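Local coordinates for protein putative gamma-glutamylcyclotransferase YkqA (Bacillus subtilis, PDB 2QIK) that is a putative gamma-glutamylcyclotransferase, a transferase probably acting on gamma-glutamyl amines, at residues 27-32 with 161-166; 114-119 with 226-231. All blocks are in the same frame, centred on the assembly; numbering follows the deposited sequence. Where two conformers were deposited one is given.

Interaction 1: 27-32 with 161-166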
ATOM      1  N   ILE A  27       7.780 -12.002   0.922  1.00  8.90           N
ATOM      2  CA  ILE A  27       6.741 -12.724   0.237  1.00 10.11           C
ATOM      3  C   ILE A  27       5.518 -11.802  -0.091  1.00  9.93           C
ATOM      4  O   ILE A  27       4.906 -11.933  -1.138  1.00 12.48           O
ATOM      5  CB  ILE A  27       6.341 -13.945   1.075  1.00 11.05           C
ATOM      6  CG1 ILE A  27       7.548 -14.802   1.495  1.00 12.09           C
ATOM      7  CG2 ILE A  27       5.307 -14.794   0.286  1.00 15.40           C
ATOM      8  CD1 ILE A  27       8.378 -15.245   0.265  1.00 14.02           C
ATOM      9  N   ASN A  28       5.179 -10.928   0.847  1.00  8.92           N
ATOM     10  CA  ASN A  28       4.111  -9.969   0.635  1.00  8.57           C
ATOM     11  C   ASN A  28       4.457  -8.650   1.251  1.00  8.45           C
ATOM     12  O   ASN A  28       4.679  -8.531   2.439  1.00  8.84           O
ATOM     13  CB  ASN A  28       2.812 -10.453   1.260  1.00  8.82           C
ATOM     14  CG  ASN A  28       2.287 -11.726   0.659  1.00 10.93           C
ATOM     15  OD1 ASN A  28       1.549 -11.687  -0.369  1.00 16.88           O
ATOM     16  ND2 ASN A  28       2.639 -12.800   1.224  1.00 10.52           N
ATOM     17  N   GLU A  29       4.419  -7.617   0.418  1.00  8.99           N
ATOM     18  CA  GLU A  29       4.536  -6.255   0.875  1.00  9.36           C
ATOM     19  C   GLU A  29       3.248  -5.717   1.473  1.00  8.05           C
ATOM     20  O   GLU A  29       3.288  -4.773   2.292  1.00  9.26           O
ATOM     21  CB  GLU A  29       4.923  -5.297  -0.316  1.00  9.63           C
ATOM     22  CG  GLU A  29       6.236  -5.663  -0.966  1.00 11.99           C
ATOM     23  CD  GLU A  29       6.535  -4.877  -2.231  1.00 12.71           C
ATOM     24  OE1 GLU A  29       7.489  -5.208  -2.901  1.00 19.07           O
ATOM     25  OE2 GLU A  29       5.868  -3.871  -2.509  1.00 12.04           O
ATOM     26  N   GLN A  30       2.138  -6.299   1.071  1.00  6.92           N
ATOM     27  CA  GLN A  30       0.827  -5.815   1.495  1.00  7.95           C
ATOM     28  C   GLN A  30       0.167  -6.969   2.255  1.00  7.70           C
ATOM     29  O   GLN A  30      -0.069  -8.056   1.727  1.00  9.79           O
ATOM     30  CB  GLN A  30      -0.050  -5.409   0.328  1.00  7.88           C
ATOM     31  CG  GLN A  30       0.628  -4.365  -0.602  1.00  7.00           C
ATOM     32  CD  GLN A  30       1.108  -3.121   0.093  1.00  7.39           C
ATOM     33  OE1 GLN A  30       0.595  -2.722   1.136  1.00  8.38           O
ATOM     34  NE2 GLN A  30       2.115  -2.451  -0.537  1.00  8.64           N
ATOM     35  N   ALA A  31      -0.080  -6.804   3.537  1.00  7.10           N
ATOM     36  CA  ALA A  31      -0.594  -7.885   4.366  1.00  6.36           C
ATOM     37  C   ALA A  31      -1.241  -7.305   5.621  1.00  5.73           C
ATOM     38  O   ALA A  31      -0.909  -6.189   6.025  1.00  6.72           O
ATOM     39  CB  ALA A  31       0.516  -8.847   4.764  1.00  6.98           C
ATOM     40  N   ARG A  32      -2.128  -8.063   6.232  1.00  5.84           N
ATOM     41  CA  ARG A  32      -2.796  -7.603   7.445  1.00  6.58           C
ATOM     42  C   ARG A  32      -3.258  -8.798   8.267  1.00  5.99           C
ATOM     43  O   ARG A  32      -3.463  -9.892   7.777  1.00  6.80           O
ATOM     44  CB  ARG A  32      -3.997  -6.652   7.133  1.00  7.36           C
ATOM     45  CG  ARG A  32      -5.196  -7.330   6.559  1.00  7.17           C
ATOM     46  CD  ARG A  32      -6.275  -6.351   6.191  1.00  8.43           C
ATOM     47  NE  ARG A  32      -7.513  -7.000   5.869  1.00  9.05           N
ATOM     48  CZ  ARG A  32      -8.631  -6.372   5.583  1.00  9.66           C
ATOM     49  NH1 ARG A  32      -8.676  -5.058   5.561  1.00 12.20           N
ATOM     50  NH2 ARG A  32      -9.708  -7.076   5.381  1.00 12.43           N
ATOM     51  N   LYS A 161       7.296  -2.942  -9.824  1.00 15.21           N
ATOM     52  CA  LYS A 161       7.411  -4.382 -10.027  0.50 13.06           C
ATOM     53  C   LYS A 161       6.561  -5.105  -8.989  1.00 13.79           C
ATOM     54  O   LYS A 161       6.580  -4.711  -7.822  1.00 14.34           O
ATOM     55  CB  LYS A 161       8.872  -4.770  -9.739  0.50 14.50           C
ATOM     56  CG  LYS A 161       9.858  -4.011 -10.673  0.50 16.82           C
ATOM     57  CD  LYS A 161      10.995  -4.861 -11.171  0.50 22.19           C
ATOM     58  CE  LYS A 161      11.703  -4.292 -12.434  0.50 21.04           C
ATOM     59  NZ  LYS A 161      10.757  -3.721 -13.477  0.50 24.02           N
ATOM     60  N   GLY A 162       5.844  -6.126  -9.378  1.00 12.48           N
ATOM     61  CA  GLY A 162       5.142  -7.010  -8.505  1.00 12.01           C
ATOM     62  C   GLY A 162       3.648  -6.841  -8.381  1.00 11.27           C
ATOM     63  O   GLY A 162       2.981  -7.584  -7.668  1.00 11.12           O
ATOM     64  N   TYR A 163       3.131  -5.810  -9.031  1.00  9.46           N
ATOM     65  CA  TYR A 163       1.719  -5.403  -8.941  1.00  8.39           C
ATOM     66  C   TYR A 163       1.125  -5.265 -10.317  1.00  9.06           C
ATOM     67  O   TYR A 163       1.845  -4.890 -11.255  1.00  9.90           O
ATOM     68  CB  TYR A 163       1.613  -4.050  -8.240  1.00  8.41           C
ATOM     69  CG  TYR A 163       2.055  -4.029  -6.792  1.00  8.79           C
ATOM     70  CD1 TYR A 163       3.396  -4.020  -6.439  1.00  8.55           C
ATOM     71  CD2 TYR A 163       1.149  -3.920  -5.788  1.00  8.21           C
ATOM     72  CE1 TYR A 163       3.809  -3.970  -5.152  1.00  9.08           C
ATOM     73  CE2 TYR A 163       1.524  -3.820  -4.471  1.00  7.42           C
ATOM     74  CZ  TYR A 163       2.822  -3.883  -4.131  1.00  8.20           C
ATOM     75  OH  TYR A 163       3.241  -3.806  -2.813  1.00  9.52           O
ATOM     76  N   THR A 164      -0.155  -5.506 -10.430  1.00  8.85           N
ATOM     77  CA  THR A 164      -0.982  -5.216 -11.592  1.00  9.15           C
ATOM     78  C   THR A 164      -2.063  -4.266 -11.273  1.00  8.02           C
ATOM     79  O   THR A 164      -2.710  -4.362 -10.256  1.00  8.86           O
ATOM     80  CB  THR A 164      -1.639  -6.512 -12.108  1.00 11.01           C
ATOM     81  OG1 THR A 164      -0.633  -7.525 -12.314  1.00 12.69           O
ATOM     82  CG2 THR A 164      -2.361  -6.287 -13.427  1.00 12.30           C
ATOM     83  N   THR A 165      -2.284  -3.313 -12.174  1.00  9.35           N
ATOM     84  CA  THR A 165      -3.428  -2.395 -12.028  1.00  8.85           C
ATOM     85  C   THR A 165      -4.708  -3.137 -12.423  1.00  9.08           C
ATOM     86  O   THR A 165      -4.839  -3.673 -13.527  1.00 10.83           O
ATOM     87  CB  THR A 165      -3.246  -1.131 -12.862  1.00 10.44           C
ATOM     88  OG1 THR A 165      -2.083  -0.439 -12.440  1.00  9.72           O
ATOM     89  CG2 THR A 165      -4.416  -0.180 -12.728  1.00  9.37           C
ATOM     90  N   ARG A 166      -5.636  -3.201 -11.473  1.00  9.71           N
ATOM     91  CA  ARG A 166      -6.867  -3.959 -11.646  1.00 10.28           C
ATOM     92  C   ARG A 166      -8.040  -3.207 -11.076  1.00  9.91           C
ATOM     93  O   ARG A 166      -7.871  -2.338 -10.246  1.00 13.88           O
ATOM     94  CB  ARG A 166      -6.724  -5.292 -10.933  1.00 10.84           C
ATOM     95  CG  ARG A 166      -5.725  -6.201 -11.521  1.00 11.42           C
ATOM     96  CD  ARG A 166      -5.891  -7.616 -11.038  1.00 12.53           C
ATOM     97  NE  ARG A 166      -4.827  -8.498 -11.514  1.00 13.03           N
ATOM     98  CZ  ARG A 166      -4.842  -9.063 -12.733  1.00 13.96           C
ATOM     99  NH1 ARG A 166      -5.874  -8.908 -13.542  1.00 15.67           N
ATOM    100  NH2 ARG A 166      -3.842  -9.802 -13.106  1.00 16.42           N
TER
HETATM  101  O   HOH W   1       6.998  -6.226  -5.326  1.00 24.44           O
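Glu29 and Gln30 both reach the phenol oxygen of Tyr163, an example of how one hydroxyl can join distant parts of a chain by giving one hydrogen bond and taking another. Their backbone belongs to strand 25-34, the middle strand of a five-stranded antiparallel sheet in the gamma-glutamylcyclotransferase (AIG2-like) part of the chain. Just ahead of them, a classic beta bulge sets Ile27 and Asn28 together opposite Val60, and the strand then bends, with the backbone N of Glu29 and that of Gln30 each held by the carboxylate of Glu181. From this bend Glu29 sends out an extended chain whose OE2 lies at the ring edge and accepts from Tyr163 OH at 2.6 Å. The hydroxyl meets OE2 from above the carboxylate, 40° out of its plane. Met179 and Val217 touch the buried Tyr163 side chain. The other oxygen of Glu29, OE1, accepts a hydrogen bond from a water at 2.7 Å, and the same water donates to Lys161 O at 2.9 Å, so both carboxylate oxygens take part in joining the two segments. Gln30 folds back at chi2 (-55°), and its side chain crosses that of Tyr163 at about a right angle. The amide is gripped at both ends: OE1 accepts from Arg213 NH2, and NE2 also donates to Phe216 O. Within its own plane, Gln30 NE2 points a nearly straight N-H (169°) at Tyr163 OH, 2.9 Å away.

Interaction 2: 114-119 with 226-231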
ATOM      1  N   ASP A 114      -1.425   0.864  11.041  1.00  6.34           N
ATOM      2  CA  ASP A 114      -0.305   0.852  10.110  1.00  6.19           C
ATOM      3  C   ASP A 114       0.772   1.770  10.618  1.00  6.27           C
ATOM      4  O   ASP A 114       0.625   2.993  10.672  1.00  6.71           O
ATOM      5  CB  ASP A 114      -0.812   1.239   8.703  1.00  6.51           C
ATOM      6  CG  ASP A 114       0.236   1.055   7.638  1.00  7.44           C
ATOM      7  OD1 ASP A 114      -0.193   0.714   6.495  1.00 10.06           O
ATOM      8  OD2 ASP A 114       1.434   1.281   7.890  1.00  7.35           O
ATOM      9  N   TRP A 115       1.902   1.153  11.028  1.00  5.83           N
ATOM     10  CA  TRP A 115       2.974   1.913  11.621  1.00  6.84           C
ATOM     11  C   TRP A 115       3.592   2.932  10.678  1.00  6.85           C
ATOM     12  O   TRP A 115       3.951   4.020  11.096  1.00  7.51           O
ATOM     13  CB  TRP A 115       4.049   0.906  12.119  1.00  8.55           C
ATOM     14  CG  TRP A 115       5.263   1.484  12.719  1.00 11.32           C
ATOM     15  CD1 TRP A 115       6.577   1.279  12.292  1.00 12.37           C
ATOM     16  CD2 TRP A 115       5.348   2.116  13.923  1.00 13.84           C
ATOM     17  NE1 TRP A 115       7.439   1.882  13.107  1.00 17.03           N
ATOM     18  CE2 TRP A 115       6.743   2.415  14.138  1.00 12.76           C
ATOM     19  CE3 TRP A 115       4.434   2.604  14.822  1.00 17.02           C
ATOM     20  CZ2 TRP A 115       7.238   3.106  15.232  1.00 17.72           C
ATOM     21  CZ3 TRP A 115       4.996   3.287  16.008  1.00 18.68           C
ATOM     22  CH2 TRP A 115       6.318   3.523  16.155  1.00 18.30           C
ATOM     23  N   LYS A 116       3.772   2.554   9.423  1.00  6.97           N
ATOM     24  CA  LYS A 116       4.312   3.518   8.460  1.00  7.39           C
ATOM     25  C   LYS A 116       3.369   4.665   8.204  1.00  6.84           C
ATOM     26  O   LYS A 116       3.836   5.803   8.033  1.00  8.02           O
ATOM     27  CB  LYS A 116       4.676   2.783   7.169  1.00  9.37           C
ATOM     28  CG  LYS A 116       5.840   1.924   7.158  1.00 11.41           C
ATOM     29  CD  LYS A 116       6.355   1.529   5.831  1.00 13.48           C
ATOM     30  CE  LYS A 116       7.626   0.854   6.027  1.00 14.42           C
ATOM     31  NZ  LYS A 116       8.201   0.376   4.822  1.00 15.34           N
ATOM     32  N   GLU A 117       2.087   4.393   8.137  1.00  6.42           N
ATOM     33  CA  GLU A 117       1.121   5.472   7.977  1.00  7.75           C
ATOM     34  C   GLU A 117       1.178   6.365   9.204  1.00  7.30           C
ATOM     35  O   GLU A 117       1.211   7.595   9.069  1.00  8.37           O
ATOM     36  CB  GLU A 117      -0.261   4.855   7.788  1.00  8.07           C
ATOM     37  CG  GLU A 117      -1.387   5.859   7.476  1.00  9.50           C
ATOM     38  CD  GLU A 117      -2.046   6.525   8.612  1.00  8.58           C
ATOM     39  OE1 GLU A 117      -2.850   7.459   8.331  1.00 11.61           O
ATOM     40  OE2 GLU A 117      -1.820   6.084   9.757  1.00  9.42           O
ATOM     41  N   HIS A 118       1.340   5.792  10.385  1.00  6.49           N
ATOM     42  CA  HIS A 118       1.414   6.559  11.602  1.00  7.41           C
ATOM     43  C   HIS A 118       2.653   7.434  11.556  1.00  7.03           C
ATOM     44  O   HIS A 118       2.638   8.590  12.011  1.00  8.01           O
ATOM     45  CB  HIS A 118       1.419   5.625  12.808  1.00  9.24           C
ATOM     46  CG  HIS A 118       1.855   6.296  14.092  1.00 15.04           C
ATOM     47  ND1 HIS A 118       3.065   6.091  14.725  1.00 22.65           N
ATOM     48  CD2 HIS A 118       1.157   7.120  14.879  1.00 18.39           C
ATOM     49  CE1 HIS A 118       3.106   6.823  15.830  1.00 20.26           C
ATOM     50  NE2 HIS A 118       1.961   7.462  15.942  1.00 21.25           N
ATOM     51  N   GLN A 119       3.790   6.904  11.122  1.00  7.42           N
ATOM     52  CA  GLN A 119       5.045   7.701  11.063  1.00  8.06           C
ATOM     53  C   GLN A 119       4.890   8.876  10.113  1.00  6.75           C
ATOM     54  O   GLN A 119       5.311   9.960  10.387  1.00  9.00           O
ATOM     55  CB  GLN A 119       6.191   6.818  10.631  1.00  8.46           C
ATOM     56  CG  GLN A 119       6.603   5.763  11.720  1.00  9.53           C
ATOM     57  CD  GLN A 119       7.667   4.835  11.221  1.00  9.95           C
ATOM     58  OE1 GLN A 119       8.720   4.687  11.904  1.00 13.72           O
ATOM     59  NE2 GLN A 119       7.487   4.293  10.084  1.00  8.26           N
ATOM     60  N   TYR A 226      12.906   5.425  -5.395  1.00 16.44           N
ATOM     61  CA  TYR A 226      12.212   6.172  -4.363  1.00 16.61           C
ATOM     62  C   TYR A 226      11.554   5.201  -3.368  1.00 15.13           C
ATOM     63  O   TYR A 226      10.766   4.327  -3.763  1.00 16.21           O
ATOM     64  CB  TYR A 226      11.109   7.067  -4.999  1.00 16.35           C
ATOM     65  CG  TYR A 226      11.707   8.209  -5.805  1.00 15.69           C
ATOM     66  CD1 TYR A 226      11.878   9.446  -5.184  1.00 18.65           C
ATOM     67  CD2 TYR A 226      12.030   8.051  -7.125  1.00 17.26           C
ATOM     68  CE1 TYR A 226      12.387  10.559  -5.901  1.00 19.89           C
ATOM     69  CE2 TYR A 226      12.585   9.104  -7.826  1.00 19.82           C
ATOM     70  CZ  TYR A 226      12.741  10.325  -7.184  1.00 21.88           C
ATOM     71  OH  TYR A 226      13.259  11.412  -7.841  1.00 24.09           O
ATOM     72  N   LYS A 227      11.834   5.398  -2.102  1.00 13.95           N
ATOM     73  CA  LYS A 227      11.414   4.432  -1.028  1.00 14.66           C
ATOM     74  C   LYS A 227      10.212   4.965  -0.248  1.00 12.84           C
ATOM     75  O   LYS A 227      10.086   6.149   0.026  1.00 15.61           O
ATOM     76  CB  LYS A 227      12.535   4.294  -0.008  1.00 16.59           C
ATOM     77  CG  LYS A 227      13.769   3.667  -0.644  1.00 21.23           C
ATOM     78  CD  LYS A 227      14.912   3.568   0.267  1.00 24.47           C
ATOM     79  CE  LYS A 227      16.085   2.964  -0.483  1.00 29.80           C
ATOM     80  NZ  LYS A 227      15.873   1.713  -1.295  1.00 34.13           N
ATOM     81  N   ASP A 228       9.307   4.059   0.108  1.00 10.44           N
ATOM     82  CA  ASP A 228       8.191   4.429   0.979  1.00 10.17           C
ATOM     83  C   ASP A 228       7.329   5.488   0.345  1.00  9.42           C
ATOM     84  O   ASP A 228       6.878   6.402   1.007  1.00 11.73           O
ATOM     85  CB  ASP A 228       8.657   4.769   2.377  1.00 13.72           C
ATOM     86  CG  ASP A 228       9.038   3.569   3.165  1.00 15.05           C
ATOM     87  OD1 ASP A 228       9.823   3.736   4.151  1.00 19.20           O
ATOM     88  OD2 ASP A 228       8.629   2.425   2.915  1.00 14.33           O
ATOM     89  N   CYS A 229       7.065   5.351  -0.966  1.00  7.83           N
ATOM     90  CA  CYS A 229       6.139   6.236  -1.656  1.00  7.79           C
ATOM     91  C   CYS A 229       4.715   5.874  -1.204  1.00  6.78           C
ATOM     92  O   CYS A 229       4.371   4.705  -1.038  1.00  8.73           O
ATOM     93  CB  CYS A 229       6.216   6.032  -3.138  1.00  8.87           C
ATOM     94  SG  CYS A 229       7.826   6.396  -3.810  1.00 10.39           S
ATOM     95  N   LEU A 230       3.906   6.892  -0.942  1.00  6.33           N
ATOM     96  CA  LEU A 230       2.495   6.685  -0.598  1.00  6.42           C
ATOM     97  C   LEU A 230       1.692   6.325  -1.817  1.00  6.63           C
ATOM     98  O   LEU A 230       1.832   6.914  -2.889  1.00  6.89           O
ATOM     99  CB  LEU A 230       1.947   7.989  -0.085  1.00  7.57           C
ATOM    100  CG  LEU A 230       0.424   8.079   0.191  1.00  7.14           C
ATOM    101  CD1 LEU A 230       0.075   7.130   1.343  1.00  9.70           C
ATOM    102  CD2 LEU A 230       0.016   9.422   0.503  1.00  8.97           C
ATOM    103  N   THR A 231       0.817   5.326  -1.662  1.00  5.88           N
ATOM    104  CA  THR A 231      -0.234   5.038  -2.617  1.00  6.26           C
ATOM    105  C   THR A 231      -1.481   4.636  -1.854  1.00  6.74           C
ATOM    106  O   THR A 231      -1.479   4.690  -0.632  1.00  7.32           O
ATOM    107  CB  THR A 231       0.301   4.000  -3.641  1.00  7.03           C
ATOM    108  OG1 THR A 231      -0.575   3.994  -4.774  1.00  8.33           O
ATOM    109  CG2 THR A 231       0.360   2.624  -3.109  1.00  6.95           C
TER
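Asp228 and Lys116 form a salt bridge between the bend in strand 224-234 and the first turn of helix 115-122. Along 226-231 the approach is by way of Tyr226 and Lys227, which end the straight run of the strand before the bend. At Asp228 the chain turns in a left-handed backbone conformation (phi 61°), and its N is bonded to Asp218 OD1. Strands 212-221 and 224-234 form a two-stranded antiparallel beta hairpin, and Asp228 sits at this bend in its second strand. The side chain is directed at helix 115-122, where Asp114 is the N-cap: Asp114 OD2 accepts from Glu117 N at 3.2 Å and also pairs with Arg12. Lys116, in the first turn, stretches out fully beyond CG and crosses the aspartate at about a right angle. Its NZ donates to Asp228 OD2 at 2.8 Å, arriving on the syn side and 24° out of the carboxylate plane, while Asp228 OD1 stays 3.8 Å from Lys116 NZ. The ammonium has a stronger partner in Lys13 O, so two bonds hold it. Beyond the bend, Cys229 resumes the hairpin, hydrogen-bonded through its backbone to Val217.

How the interactions relate
Interactions 1 and 2 both join the N-terminal AIG2-like region to the C-terminal half of the chain, and their segments alternate along the sequence. Their centres lie 15 Å apart and their nearest atoms about 6 Å apart, without touching. Strand 212-221 is a shared neighbour: Phe216 and Val217 on it take part around both contacts, so one hairpin strand borders the tyrosine hydroxyl network and the salt bridge alike. Interaction 2 is the nearer to the predicted substrate site at Tyr8 to Leu11, with the Lys116 side chain about 8 Å from Gly9; the side chain of Gln30 is about 12 Å from that of Tyr8.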